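Local coordinates for protein ADP-dependent (S)-NAD(P)H-hydrate dehydratase (Enterococcus faecalis, PDB 2R3B) that probably repairs damaged NAD(P)H by dehydrating the S-form of NAD(P)HX at the expense of ADP, which becomes AMP, at residues S63-I68 against A89-A94; Q141-I146 against P164-F169; T152-G157 against Q177-L182. All blocks are in the same frame, centred on the assembly; numbering follows the deposited sequence. Where two conformers were deposited one is given.

Contact 1. Residues S63-I68 against A89-A94; sequences STEACI and ARCPEA
Glu-65 and Cys-91 bring the two backbones nearest, CA to CA 6.3 Å, where the middle of helix 57-70 meets the chain just leaving helix 84-90 and Cys-91 SG packs on Glu-65 CA at 3.7 Å. Cys-91 drops out of helical geometry and opens a type I beta turn ending at Ala-94. Ile-68 carries the apolar part: its CD1 meets Cys-91 CB and Glu-93 CB, each at 3.8 Å, while CG2 rests against Glu-93, the two side chains crossing at about a right angle. Thr-64 adds CG2, which lies anti to its backbone N and reaches Ala-94 CB at 3.6 Å. In this ribokinase-like fold the turn leads into strand 95-97, one edge strand of the sheet within this chain, and the helix packs on strands 46-50 and 74-78. Toward helix 278-292 the contact turns polar. Extended Glu-65 forms a salt bridge, Arg-90 NH2 to OE1 3.0 Å and nearly straight at 170°; OE1 accepts with its syn lone pair and lies in the guanidinium plane, although the carboxylate is turned 64° from it. One water joins OE1 to Arg-90 NE; another links OE2, also bound by Gln-283, to Arg-90 O. Arg-90 NH1 bonds to Ala-89 O of a neighbouring subunit.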
loop_
_atom_site.group_PDB
_atom_site.type_symbol
_atom_site.label_atom_id
_atom_site.label_comp_id
_atom_site.label_asym_id
_atom_site.label_seq_id
_atom_site.Cartn_x
_atom_site.Cartn_y
_atom_site.Cartn_z
ATOM N N SER B 63 -5.155 -14.857 -1.539
ATOM C CA SER B 63 -5.901 -15.532 -2.577
ATOM C C SER B 63 -6.483 -14.592 -3.607
ATOM O O SER B 63 -6.521 -14.915 -4.801
ATOM C CB SER B 63 -7.057 -16.323 -1.975
ATOM O OG SER B 63 -6.591 -17.299 -1.090
ATOM N N THR B 64 -6.993 -13.452 -3.139
ATOM C CA THR B 64 -7.578 -12.443 -4.040
ATOM C C THR B 64 -6.547 -11.914 -5.011
ATOM O O THR B 64 -6.814 -11.839 -6.202
ATOM C CB THR B 64 -8.203 -11.316 -3.205
ATOM O OG1 THR B 64 -9.190 -11.906 -2.338
ATOM C CG2 THR B 64 -8.828 -10.224 -4.111
ATOM N N GLU B 65 -5.366 -11.563 -4.531
ATOM C CA GLU B 65 -4.321 -11.035 -5.411
ATOM C C GLU B 65 -3.951 -12.084 -6.493
ATOM O O GLU B 65 -3.732 -11.751 -7.659
ATOM C CB GLU B 65 -3.090 -10.621 -4.581
ATOM C CG GLU B 65 -2.014 -9.922 -5.420
ATOM C CD GLU B 65 -1.056 -9.041 -4.623
ATOM O OE1 GLU B 65 -0.904 -9.299 -3.399
ATOM O OE2 GLU B 65 -0.463 -8.099 -5.247
ATOM N N ALA B 66 -3.867 -13.349 -6.084
ATOM C CA ALA B 66 -3.548 -14.462 -7.000
ATOM C C ALA B 66 -4.637 -14.583 -8.067
ATOM O O ALA B 66 -4.358 -14.717 -9.267
ATOM C CB ALA B 66 -3.436 -15.797 -6.192
ATOM N N CYS B 67 -5.885 -14.529 -7.638
ATOM C CA CYS B 67 -7.013 -14.686 -8.572
ATOM C C CYS B 67 -7.082 -13.577 -9.631
ATOM O O CYS B 67 -7.169 -13.849 -10.838
ATOM C CB CYS B 67 -8.315 -14.775 -7.770
ATOM S SG CYS B 67 -9.777 -15.188 -8.729
ATOM N N ILE B 68 -6.979 -12.328 -9.183
ATOM C CA ILE B 68 -6.973 -11.179 -10.085
ATOM C C ILE B 68 -5.816 -11.272 -11.045
ATOM O O ILE B 68 -5.998 -11.182 -12.262
ATOM C CB ILE B 68 -6.863 -9.876 -9.296
ATOM C CG1 ILE B 68 -8.141 -9.694 -8.461
ATOM C CG2 ILE B 68 -6.638 -8.676 -10.237
ATOM C CD1 ILE B 68 -7.968 -8.652 -7.418
ATOM N N ALA B 89 -6.922 -1.757 -0.424
ATOM C CA ALA B 89 -5.614 -1.060 -0.541
ATOM C C ALA B 89 -4.682 -1.859 -1.472
ATOM O O ALA B 89 -3.863 -1.276 -2.163
ATOM C CB ALA B 89 -4.952 -0.904 0.837
ATOM N N ARG B 90 -4.760 -3.181 -1.428
ATOM C CA ARG B 90 -3.883 -4.034 -2.238
ATOM C C ARG B 90 -4.483 -4.451 -3.588
ATOM O O ARG B 90 -3.761 -4.660 -4.581
ATOM C CB ARG B 90 -3.511 -5.288 -1.433
ATOM C CG ARG B 90 -2.709 -5.023 -0.155
ATOM C CD ARG B 90 -2.302 -6.303 0.541
ATOM N NE ARG B 90 -1.434 -7.052 -0.364
ATOM C CZ ARG B 90 -0.135 -6.844 -0.542
ATOM N NH1 ARG B 90 0.516 -5.977 0.198
ATOM N NH2 ARG B 90 0.522 -7.528 -1.459
ATOM N N CYS B 91 -5.794 -4.622 -3.613
ATOM C CA CYS B 91 -6.519 -5.217 -4.737
ATOM C C CYS B 91 -7.808 -4.468 -4.960
ATOM O O CYS B 91 -8.882 -4.984 -4.627
ATOM C CB CYS B 91 -6.905 -6.666 -4.403
ATOM S SG CYS B 91 -5.484 -7.781 -4.062
ATOM N N PRO B 92 -7.735 -3.260 -5.536
ATOM C CA PRO B 92 -8.988 -2.555 -5.794
ATOM C C PRO B 92 -9.888 -3.167 -6.871
ATOM O O PRO B 92 -11.049 -2.785 -6.965
ATOM C CB PRO B 92 -8.519 -1.155 -6.169
ATOM C CG PRO B 92 -7.238 -1.395 -6.814
ATOM C CD PRO B 92 -6.587 -2.468 -5.997
ATOM N N GLU B 93 -9.387 -4.148 -7.635
ATOM C CA GLU B 93 -10.165 -4.826 -8.633
ATOM C C GLU B 93 -11.296 -5.687 -8.013
ATOM O O GLU B 93 -12.275 -5.972 -8.667
ATOM C CB GLU B 93 -9.271 -5.738 -9.455
ATOM C CG GLU B 93 -8.217 -4.992 -10.249
ATOM C CD GLU B 93 -6.954 -4.709 -9.511
ATOM O OE1 GLU B 93 -6.825 -5.077 -8.303
ATOM O OE2 GLU B 93 -6.087 -4.063 -10.166
ATOM N N ALA B 94 -11.123 -6.111 -6.771
ATOM C CA ALA B 94 -12.023 -7.054 -6.125
ATOM C C ALA B 94 -13.246 -6.355 -5.584
ATOM O O ALA B 94 -13.136 -5.263 -4.984
ATOM C CB ALA B 94 -11.326 -7.727 -4.939
HETATM O O HOH W 1 -2.397 -9.784 -1.340
HETATM O O HOH W 2 -0.954 -5.308 -4.133
#

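Contact 2. Residues Q141-I146 against P164-F169; sequences QQWLII and PEKVVF. With EDO (1,2-ethanediol), chain P; EDO (1,2-ethanediol), chain O.
A beta-alpha-beta unit runs through strand 143-147, helix 149-156 and strand 167-170, and this contact joins its two strands side by side in the central sheet of the ribokinase-like fold. They run parallel; the axes of the short segments approach to 4.6 Å, with 19° between their directions. Leu-144 pairs with Val-167, Ile-145 with Val-168 and Ile-146 with Phe-169. The ladder has three backbone bonds: Leu-144 N to Lys-166 O, Val-168 N to Leu-144 O and Ile-146 N to Val-168 O.

Ile-145 and Val-168 share one sheet face, where they lie alongside each other, and helices 233-247 and 252-269 cover this side through Ile-241 and Ile-255. The other face holds Leu-144, Val-167, Ile-146 and Phe-169. There Ile-146 CD1 touches both Val-167 CG1 at 3.7 Å and Phe-169 CE2 at 3.8 Å, its side chain running beside the phenyl ring in the same direction. Phe-169 in turn meets Phe-154 of the connecting helix edge to face.

At the start of the strands the aliphatic chain of Lys-166 crosses Trp-143 at about a right angle. Lys-166 CG sits over the six-membered ring of Trp-143, 3.9 Å from the centroid and only 5° off the normal, a CH-pi contact. Lys-166 CB and CD graze Gln-142 O and Gln-141 O respectively. Val-168 CG2 meets Trp-143 CE3 at 4.0 Å, approaching the ring obliquely. The lysine stays extended until its last torsion, chi4 56°, where it bends; its ammonium lies too far from the indole for more than a weak cation-pi attraction. Instead NZ donates to O1 of an ethanediol, probably from the crystallisation liquor, at 3.0 Å, while a second ethanediol donates from its O1 hydroxyl to Glu-165 O at 2.9 Å.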
loop_
_atom_site.group_PDB
_atom_site.type_symbol
_atom_site.label_atom_id
_atom_site.label_comp_id
_atom_site.label_asym_id
_atom_site.label_seq_id
_atom_site.Cartn_x
_atom_site.Cartn_y
_atom_site.Cartn_z
ATOM N N GLN B 141 -23.135 -26.839 -12.200
ATOM C CA GLN B 141 -22.165 -26.309 -13.151
ATOM C C GLN B 141 -21.015 -25.479 -12.544
ATOM O O GLN B 141 -20.086 -25.092 -13.252
ATOM C CB GLN B 141 -22.848 -25.482 -14.226
ATOM C CG GLN B 141 -23.250 -24.051 -13.837
ATOM C CD GLN B 141 -24.416 -23.977 -12.895
ATOM O OE1 GLN B 141 -25.107 -24.974 -12.658
ATOM N NE2 GLN B 141 -24.649 -22.782 -12.335
ATOM N N GLN B 142 -21.108 -25.180 -11.262
ATOM C CA GLN B 142 -20.117 -24.346 -10.593
ATOM C C GLN B 142 -18.955 -25.193 -10.065
ATOM O O GLN B 142 -19.154 -26.214 -9.418
ATOM C CB GLN B 142 -20.751 -23.643 -9.392
ATOM C CG GLN B 142 -21.787 -22.614 -9.721
ATOM C CD GLN B 142 -22.385 -22.031 -8.482
ATOM O OE1 GLN B 142 -22.772 -22.770 -7.551
ATOM N NE2 GLN B 142 -22.495 -20.690 -8.450
ATOM N N TRP B 143 -17.730 -24.724 -10.277
ATOM C CA TRP B 143 -16.581 -25.297 -9.602
ATOM C C TRP B 143 -16.586 -24.828 -8.156
ATOM O O TRP B 143 -16.833 -23.657 -7.883
ATOM C CB TRP B 143 -15.297 -24.840 -10.284
ATOM C CG TRP B 143 -15.078 -25.430 -11.637
ATOM C CD1 TRP B 143 -15.309 -24.850 -12.831
ATOM C CD2 TRP B 143 -14.541 -26.715 -11.906
ATOM N NE1 TRP B 143 -14.968 -25.704 -13.840
ATOM C CE2 TRP B 143 -14.467 -26.850 -13.296
ATOM C CE3 TRP B 143 -14.066 -27.747 -11.097
ATOM C CZ2 TRP B 143 -13.966 -27.987 -13.904
ATOM C CZ3 TRP B 143 -13.570 -28.884 -11.703
ATOM C CH2 TRP B 143 -13.522 -28.992 -13.083
ATOM N N LEU B 144 -16.288 -25.734 -7.234
ATOM C CA LEU B 144 -16.239 -25.430 -5.821
ATOM C C LEU B 144 -14.916 -25.958 -5.279
ATOM O O LEU B 144 -14.718 -27.179 -5.241
ATOM C CB LEU B 144 -17.407 -26.092 -5.080
ATOM C CG LEU B 144 -17.426 -26.012 -3.554
ATOM C CD1 LEU B 144 -17.355 -24.554 -3.080
ATOM C CD2 LEU B 144 -18.661 -26.687 -2.951
ATOM N N ILE B 145 -14.032 -25.061 -4.840
ATOM C CA ILE B 145 -12.727 -25.434 -4.283
ATOM C C ILE B 145 -12.815 -25.294 -2.774
ATOM O O ILE B 145 -13.172 -24.236 -2.264
ATOM C CB ILE B 145 -11.616 -24.544 -4.820
ATOM C CG1 ILE B 145 -11.652 -24.519 -6.350
ATOM C CG2 ILE B 145 -10.241 -24.997 -4.244
ATOM C CD1 ILE B 145 -10.997 -23.260 -6.921
ATOM N N ILE B 146 -12.544 -26.380 -2.063
ATOM C CA ILE B 146 -12.647 -26.435 -0.598
ATOM C C ILE B 146 -11.226 -26.595 -0.086
ATOM O O ILE B 146 -10.570 -27.588 -0.361
ATOM C CB ILE B 146 -13.525 -27.608 -0.156
ATOM C CG1 ILE B 146 -14.928 -27.461 -0.767
ATOM C CG2 ILE B 146 -13.612 -27.707 1.398
ATOM C CD1 ILE B 146 -15.888 -28.634 -0.452
ATOM N N PRO B 164 -20.379 -33.797 -6.720
ATOM C CA PRO B 164 -18.960 -33.905 -6.354
ATOM C C PRO B 164 -17.975 -33.738 -7.500
ATOM O O PRO B 164 -16.811 -33.388 -7.260
ATOM C CB PRO B 164 -18.866 -35.301 -5.748
ATOM C CG PRO B 164 -19.947 -36.063 -6.408
ATOM C CD PRO B 164 -21.070 -35.100 -6.613
ATOM N N GLU B 165 -18.436 -33.949 -8.727
ATOM C CA GLU B 165 -17.562 -33.958 -9.885
ATOM C C GLU B 165 -16.868 -32.613 -10.133
ATOM O O GLU B 165 -15.755 -32.585 -10.681
ATOM C CB GLU B 165 -18.325 -34.376 -11.147
ATOM C CG GLU B 165 -19.429 -33.455 -11.595
ATOM C CD GLU B 165 -20.835 -33.680 -10.952
ATOM O OE1 GLU B 165 -21.012 -34.363 -9.906
ATOM O OE2 GLU B 165 -21.797 -33.120 -11.522
ATOM N N LYS B 166 -17.496 -31.505 -9.735
ATOM C CA LYS B 166 -16.798 -30.212 -9.836
ATOM C C LYS B 166 -16.338 -29.661 -8.486
ATOM O O LYS B 166 -16.054 -28.470 -8.372
ATOM C CB LYS B 166 -17.607 -29.174 -10.610
ATOM C CG LYS B 166 -17.563 -29.375 -12.154
ATOM C CD LYS B 166 -18.253 -28.214 -12.832
ATOM C CE LYS B 166 -18.061 -28.197 -14.284
ATOM N NZ LYS B 166 -18.529 -29.493 -14.844
ATOM N N VAL B 167 -16.217 -30.524 -7.486
ATOM C CA VAL B 167 -15.582 -30.125 -6.224
ATOM C C VAL B 167 -14.103 -30.471 -6.291
ATOM O O VAL B 167 -13.713 -31.561 -6.812
ATOM C CB VAL B 167 -16.237 -30.783 -5.016
ATOM C CG1 VAL B 167 -15.565 -30.313 -3.697
ATOM C CG2 VAL B 167 -17.752 -30.477 -5.015
ATOM N N VAL B 168 -13.285 -29.528 -5.820
ATOM C CA VAL B 168 -11.809 -29.674 -5.779
ATOM C C VAL B 168 -11.418 -29.465 -4.313
ATOM O O VAL B 168 -11.646 -28.393 -3.755
ATOM C CB VAL B 168 -11.093 -28.653 -6.655
ATOM C CG1 VAL B 168 -9.555 -28.864 -6.631
ATOM C CG2 VAL B 168 -11.653 -28.650 -8.083
ATOM N N PHE B 169 -10.850 -30.481 -3.672
ATOM C CA PHE B 169 -10.266 -30.319 -2.329
ATOM C C PHE B 169 -8.778 -30.078 -2.458
ATOM O O PHE B 169 -8.105 -30.728 -3.270
ATOM C CB PHE B 169 -10.457 -31.550 -1.451
ATOM C CG PHE B 169 -11.875 -31.845 -1.098
ATOM C CD1 PHE B 169 -12.648 -32.651 -1.915
ATOM C CD2 PHE B 169 -12.439 -31.332 0.052
ATOM C CE1 PHE B 169 -13.956 -32.954 -1.583
ATOM C CE2 PHE B 169 -13.732 -31.638 0.395
ATOM C CZ PHE B 169 -14.507 -32.447 -0.426
HETATM C C1 EDO P . -15.869 -32.209 -13.779
HETATM O O1 EDO P . -16.510 -31.673 -14.947
HETATM C C2 EDO P . -14.681 -33.087 -14.150
HETATM O O2 EDO P . -13.865 -32.477 -15.165
HETATM C C1 EDO O . -13.835 -35.647 -10.171
HETATM O O1 EDO O . -14.526 -35.118 -11.304
HETATM C C2 EDO O . -12.385 -35.905 -10.546
HETATM O O2 EDO O . -12.361 -36.217 -11.957
#

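Contact 3. Residues T152-G157 against Q177-L182; sequences TLFSQG and QRLSHL. With EDO (1,2-ethanediol), chain N.
Arg-178 reaches across the end of helix 149-156, its guanidinium overlapped on one face by Thr-152 CG2 and its CG lying 3.4 Å from Ser-155 OG in one of the two conformers of that serine. With CG anti to the backbone N (chi1 -150°) and a bend at chi3, the chain arches over the serine and brings NH1 to 2.9 Å from Thr-152 OG1, though the angle is too poor for a hydrogen bond. In the same conformer Ser-155 OG, standing between its own N and carbonyl carbon (chi1 78°), bonds back to Thr-152 O at 2.9 Å. That carbonyl also accepts from Gln-156 N, both donors then arriving from the same face of its plane. Deeper in, Leu-179 CD1 meets Phe-154 CD1 at 3.7 Å, the two side chains set at a slant. These are neighbouring helices on one side of the sheet: helix 149-156 links strands 143-147 and 167-170, and helix 173-180 follows the latter. An ethanediol, probably from the crystallisation liquor, donates from its O2 hydroxyl to Arg-178 O at 2.6 Å and lies beside Ser-155. Without a hydrogen bond between them, the two helix ends are held by van der Waals contact; the arginine packs with its methylenes and a guanidinium face, and its charge gains no hydrogen bond from Thr-152 or Ser-155.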
loop_
_atom_site.group_PDB
_atom_site.type_symbol
_atom_site.label_atom_id
_atom_site.label_comp_id
_atom_site.label_asym_id
_atom_site.label_seq_id
_atom_site.Cartn_x
_atom_site.Cartn_y
_atom_site.Cartn_z
ATOM N N THR B 152 -11.379 -29.229 6.964
ATOM C CA THR B 152 -11.575 -29.693 8.331
ATOM C C THR B 152 -13.032 -29.618 8.748
ATOM O O THR B 152 -13.570 -30.578 9.311
ATOM C CB THR B 152 -10.715 -28.905 9.294
ATOM O OG1 THR B 152 -9.342 -29.089 8.954
ATOM C CG2 THR B 152 -10.927 -29.356 10.755
ATOM N N LEU B 153 -13.690 -28.488 8.494
ATOM C CA LEU B 153 -15.128 -28.363 8.805
ATOM C C LEU B 153 -15.981 -29.329 7.993
ATOM O O LEU B 153 -16.995 -29.868 8.485
ATOM C CB LEU B 153 -15.603 -26.935 8.542
ATOM C CG LEU B 153 -15.043 -25.858 9.479
ATOM C CD1 LEU B 153 -15.590 -24.475 9.097
ATOM C CD2 LEU B 153 -15.282 -26.166 10.969
ATOM N N PHE B 154 -15.603 -29.530 6.732
ATOM C CA PHE B 154 -16.318 -30.442 5.856
ATOM C C PHE B 154 -16.277 -31.855 6.437
ATOM O O PHE B 154 -17.293 -32.542 6.476
ATOM C CB PHE B 154 -15.771 -30.442 4.425
ATOM C CG PHE B 154 -16.475 -31.417 3.531
ATOM C CD1 PHE B 154 -16.019 -32.741 3.426
ATOM C CD2 PHE B 154 -17.617 -31.055 2.832
ATOM C CE1 PHE B 154 -16.702 -33.666 2.634
ATOM C CE2 PHE B 154 -18.295 -31.990 2.028
ATOM C CZ PHE B 154 -17.844 -33.282 1.926
ATOM N N SER B 155 -15.100 -32.252 6.895
ATOM C CA SER B 155 -14.892 -33.599 7.407
ATOM C C SER B 155 -15.575 -33.794 8.764
ATOM O O SER B 155 -16.134 -34.857 9.038
ATOM C CB SER B 155 -13.405 -33.913 7.495
ATOM O OG SER B 155 -12.807 -33.323 8.632
ATOM N N GLN B 156 -15.535 -32.776 9.604
ATOM C CA GLN B 156 -16.207 -32.817 10.901
ATOM C C GLN B 156 -17.728 -32.718 10.837
ATOM O O GLN B 156 -18.404 -33.103 11.791
ATOM C CB GLN B 156 -15.675 -31.710 11.787
ATOM C CG GLN B 156 -14.207 -31.860 12.128
ATOM C CD GLN B 156 -13.639 -30.676 12.904
ATOM O OE1 GLN B 156 -14.258 -29.611 13.019
ATOM N NE2 GLN B 156 -12.450 -30.871 13.450
ATOM N N GLY B 157 -18.283 -32.223 9.736
ATOM C CA GLY B 157 -19.704 -31.912 9.670
ATOM C C GLY B 157 -20.463 -33.006 8.989
ATOM O O GLY B 157 -21.636 -32.854 8.634
ATOM N N GLN B 177 -5.637 -36.651 5.868
ATOM C CA GLN B 177 -5.855 -37.687 6.886
ATOM C C GLN B 177 -7.243 -37.553 7.453
ATOM O O GLN B 177 -7.976 -38.524 7.604
ATOM C CB GLN B 177 -4.821 -37.559 7.996
ATOM C CG GLN B 177 -5.006 -38.545 9.127
ATOM C CD GLN B 177 -3.872 -38.481 10.127
ATOM O OE1 GLN B 177 -2.711 -38.719 9.791
ATOM N NE2 GLN B 177 -4.204 -38.135 11.363
ATOM N N ARG B 178 -7.607 -36.313 7.737
ATOM C CA ARG B 178 -8.911 -36.010 8.302
ATOM C C ARG B 178 -10.035 -36.300 7.325
ATOM O O ARG B 178 -11.023 -36.892 7.697
ATOM C CB ARG B 178 -8.949 -34.555 8.796
ATOM C CG ARG B 178 -9.881 -34.360 9.950
ATOM C CD ARG B 178 -9.883 -32.936 10.476
ATOM N NE ARG B 178 -8.708 -32.636 11.297
ATOM C CZ ARG B 178 -7.672 -31.885 10.915
ATOM N NH1 ARG B 178 -7.630 -31.325 9.702
ATOM N NH2 ARG B 178 -6.666 -31.684 11.766
ATOM N N LEU B 179 -9.883 -35.902 6.062
ATOM C CA LEU B 179 -10.931 -36.118 5.058
ATOM C C LEU B 179 -11.059 -37.588 4.625
ATOM O O LEU B 179 -12.165 -38.120 4.529
ATOM C CB LEU B 179 -10.649 -35.239 3.845
ATOM C CG LEU B 179 -11.605 -35.243 2.651
ATOM C CD1 LEU B 179 -13.000 -34.776 3.090
ATOM C CD2 LEU B 179 -11.026 -34.357 1.573
ATOM N N SER B 180 -9.920 -38.225 4.351
ATOM C CA SER B 180 -9.888 -39.586 3.799
ATOM C C SER B 180 -9.816 -40.684 4.855
ATOM O O SER B 180 -10.028 -41.862 4.540
ATOM C CB SER B 180 -8.669 -39.744 2.900
ATOM O OG SER B 180 -7.480 -39.723 3.652
ATOM N N HIS B 181 -9.462 -40.295 6.075
ATOM C CA HIS B 181 -9.166 -41.218 7.177
ATOM C C HIS B 181 -7.923 -42.068 6.933
ATOM O O HIS B 181 -7.694 -43.033 7.655
ATOM C CB HIS B 181 -10.379 -42.082 7.515
ATOM C CG HIS B 181 -11.590 -41.275 7.851
ATOM N ND1 HIS B 181 -12.647 -41.121 6.979
ATOM C CD2 HIS B 181 -11.873 -40.507 8.927
ATOM C CE1 HIS B 181 -13.548 -40.324 7.524
ATOM N NE2 HIS B 181 -13.101 -39.935 8.704
ATOM N N LEU B 182 -7.101 -41.688 5.959
ATOM C CA LEU B 182 -5.817 -42.346 5.737
ATOM C C LEU B 182 -4.742 -41.710 6.597
ATOM O O LEU B 182 -4.370 -40.552 6.380
ATOM C CB LEU B 182 -5.393 -42.265 4.265
ATOM C CG LEU B 182 -6.225 -43.029 3.244
ATOM C CD1 LEU B 182 -5.860 -42.601 1.848
ATOM C CD2 LEU B 182 -6.060 -44.548 3.420
HETATM C C1 EDO N . -13.420 -35.304 11.350
HETATM O O1 EDO N . -12.103 -34.951 11.762
HETATM C C2 EDO N . -13.406 -36.439 10.331
HETATM O O2 EDO N . -12.083 -36.909 10.047
#

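Contacts 1 and 2 are buried, whereas contact 3 lies at the surface, with its centre about 18 Å from that of the chain. Contacts 2 and 3 interlock along the sequence: helix 149-156, which carries residues 152-156 of contact 3, connects the two strands of contact 2, and Phe-169 CD2 touches Leu-179 CD2 at 3.7 Å, so the two contacts share apolar packing at Phe-169. Contact 1 stands apart, about 8 Å from contact 2 by nearest atoms and across the chain's centre from contact 3. Backbone bonds dominate contact 2, a salt bridge with waters flanks the apolar core of contact 1 near neighbouring subunits, and contact 3 relies on side-chain packing alone.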